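PDB 6U83: outer membrane associated protein from Francisella tularensis subsp. tularensis, which probably anchors the outer membrane to peptidoglycan through this OmpA-like domain, here with D-alanine bound, and may act as a porin in its full-length form. Local coordinates for residues S93-Y99 with K137-F143. Residues are numbered along the deposited sequence; the frame is centred on the assembly and turned at random.
Sequences SVTVKGY and KIITKGF
Val96 and Ile138 meet across two parallel strands, 94-98 and 138-142, which helix 110-130 joins into a beta-alpha-beta crossover of the OmpA-like fold. The backbones illustrate parallel pairing: six N-H to O=C bonds zigzag from Val94 N to Phe143 N, with Val96 N to Ile139 O the shortest at 2.6 Å and nearly straight. On one face, Val94, Val96, Ile138 and Thr140 turn to the helices. Val96 reaches across with CG2, set beside its backbone N while CG1 lies anti to it, and meets Ile138 CG2 at 4.2 Å; helix 110-130 covers this pair through Val124, Ala125 and Met128.

The other face carries Thr95, Lys97, Ile139 and Lys141 and is more exposed. There the Ile139 delta methyl folds back to Ser93, CD1 lying 3.6 Å from OG. The Lys97 chain, extended beyond CG, passes the CE2 corner of the Phe143 ring at a slant, with CB at the ring edge 3.5 Å from CE2.

At the C-terminal end of the pair, Tyr99 and Phe143 swing their rings to the same side (chi1 -61° and -69°), which lays them side by side. Their planes, 9° apart, form a strongly offset pair: the Tyr99 hydroxyl sits over one Phe143 face, and Phe143 CD2 over one Tyr99 face, 3.7 Å from CZ. Tyr99 also makes a cation-pi contact with Arg161, and its backbone O accepts a bond from Arg120, a residue of the D-alanine pocket. Gly98 O takes the Phe143 N-H and also lies in the plane of the Phe143 ring, at its edge, 3.7 Å from CD2.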
# COMPACT_ATOMS: atom_id res chain seq x y z
N SER A 93 -3.94 -10.95 -8.28
CA SER A 93 -2.56 -10.65 -7.89
C SER A 93 -2.44 -9.19 -7.46
O SER A 93 -3.23 -8.34 -7.87
CB SER A 93 -1.58 -10.91 -9.04
OG SER A 93 -1.28 -9.71 -9.74
N VAL A 94 -1.43 -8.93 -6.62
CA VAL A 94 -1.17 -7.60 -6.08
C VAL A 94 0.31 -7.29 -6.24
O VAL A 94 1.16 -8.10 -5.83
CB VAL A 94 -1.55 -7.48 -4.60
CG1 VAL A 94 -1.39 -6.04 -4.14
CG2 VAL A 94 -2.96 -7.95 -4.38
N THR A 95 0.62 -6.12 -6.76
CA THR A 95 2.00 -5.66 -6.83
C THR A 95 2.29 -4.76 -5.65
O THR A 95 1.61 -3.76 -5.44
CB THR A 95 2.24 -4.91 -8.14
OG1 THR A 95 2.01 -5.82 -9.22
CG2 THR A 95 3.67 -4.41 -8.19
N VAL A 96 3.32 -5.13 -4.88
CA VAL A 96 3.70 -4.42 -3.67
C VAL A 96 4.99 -3.65 -3.97
O VAL A 96 6.04 -4.26 -4.21
CB VAL A 96 3.89 -5.39 -2.50
CG1 VAL A 96 4.36 -4.65 -1.28
CG2 VAL A 96 2.58 -6.10 -2.21
N LYS A 97 4.91 -2.32 -3.95
CA LYS A 97 6.02 -1.45 -4.36
C LYS A 97 6.62 -0.76 -3.14
O LYS A 97 5.90 -0.07 -2.40
CB LYS A 97 5.54 -0.42 -5.37
CG LYS A 97 4.92 -1.03 -6.61
CD LYS A 97 4.31 0.05 -7.46
CE LYS A 97 3.84 -0.51 -8.78
NZ LYS A 97 3.25 0.55 -9.65
N GLY A 98 7.93 -0.89 -2.97
CA GLY A 98 8.64 -0.29 -1.86
C GLY A 98 9.43 0.94 -2.30
O GLY A 98 9.96 0.99 -3.40
N TYR A 99 9.52 1.92 -1.40
CA TYR A 99 10.21 3.17 -1.72
C TYR A 99 11.07 3.59 -0.54
O TYR A 99 10.95 3.06 0.58
CB TYR A 99 9.22 4.29 -2.07
CG TYR A 99 8.36 4.00 -3.27
CD1 TYR A 99 8.70 4.49 -4.52
CD2 TYR A 99 7.21 3.21 -3.15
CE1 TYR A 99 7.91 4.22 -5.64
CE2 TYR A 99 6.40 2.93 -4.28
CZ TYR A 99 6.77 3.44 -5.51
OH TYR A 99 6.01 3.19 -6.62
N LYS A 137 0.10 -15.05 -5.33
CA LYS A 137 -0.67 -13.87 -5.67
C LYS A 137 0.08 -12.57 -5.43
O LYS A 137 -0.54 -11.51 -5.51
CB LYS A 137 -1.99 -13.85 -4.88
CG LYS A 137 -2.86 -15.08 -5.08
CD LYS A 137 -4.24 -14.89 -4.46
CE LYS A 137 -5.03 -16.19 -4.48
NZ LYS A 137 -4.91 -16.92 -5.78
N ILE A 138 1.39 -12.61 -5.13
CA ILE A 138 2.08 -11.42 -4.62
C ILE A 138 3.35 -11.18 -5.41
O ILE A 138 4.20 -12.08 -5.54
CB ILE A 138 2.40 -11.53 -3.12
CG1 ILE A 138 1.12 -11.69 -2.30
CG2 ILE A 138 3.12 -10.29 -2.65
CD1 ILE A 138 1.39 -12.00 -0.85
N ILE A 139 3.50 -9.96 -5.91
CA ILE A 139 4.68 -9.52 -6.66
C ILE A 139 5.26 -8.31 -5.95
O ILE A 139 4.52 -7.37 -5.63
CB ILE A 139 4.33 -9.16 -8.11
CG1 ILE A 139 3.66 -10.34 -8.81
CG2 ILE A 139 5.58 -8.70 -8.84
CD1 ILE A 139 2.15 -10.24 -8.86
N THR A 140 6.57 -8.32 -5.73
CA THR A 140 7.25 -7.25 -5.03
C THR A 140 8.25 -6.56 -5.95
O THR A 140 8.93 -7.21 -6.76
CB THR A 140 7.96 -7.76 -3.76
OG1 THR A 140 9.03 -8.64 -4.11
CG2 THR A 140 6.98 -8.52 -2.89
N LYS A 141 8.30 -5.23 -5.83
CA LYS A 141 9.18 -4.33 -6.56
C LYS A 141 9.73 -3.30 -5.60
O LYS A 141 8.99 -2.77 -4.76
CB LYS A 141 8.45 -3.60 -7.68
CG LYS A 141 8.14 -4.37 -8.94
CD LYS A 141 7.47 -3.43 -9.95
CE LYS A 141 7.66 -3.85 -11.41
NZ LYS A 141 7.10 -2.83 -12.36
N GLY A 142 11.02 -3.01 -5.72
CA GLY A 142 11.65 -1.90 -5.01
C GLY A 142 11.98 -0.79 -5.98
O GLY A 142 12.25 -1.05 -7.15
N PHE A 143 11.94 0.45 -5.51
CA PHE A 143 12.24 1.58 -6.37
C PHE A 143 13.30 2.50 -5.79
O PHE A 143 13.68 3.48 -6.44
CB PHE A 143 10.96 2.40 -6.65
CG PHE A 143 9.97 1.67 -7.52
CD1 PHE A 143 10.02 1.80 -8.90
CD2 PHE A 143 8.98 0.87 -6.97
CE1 PHE A 143 9.12 1.13 -9.70
CE2 PHE A 143 8.07 0.21 -7.76
CZ PHE A 143 8.14 0.34 -9.13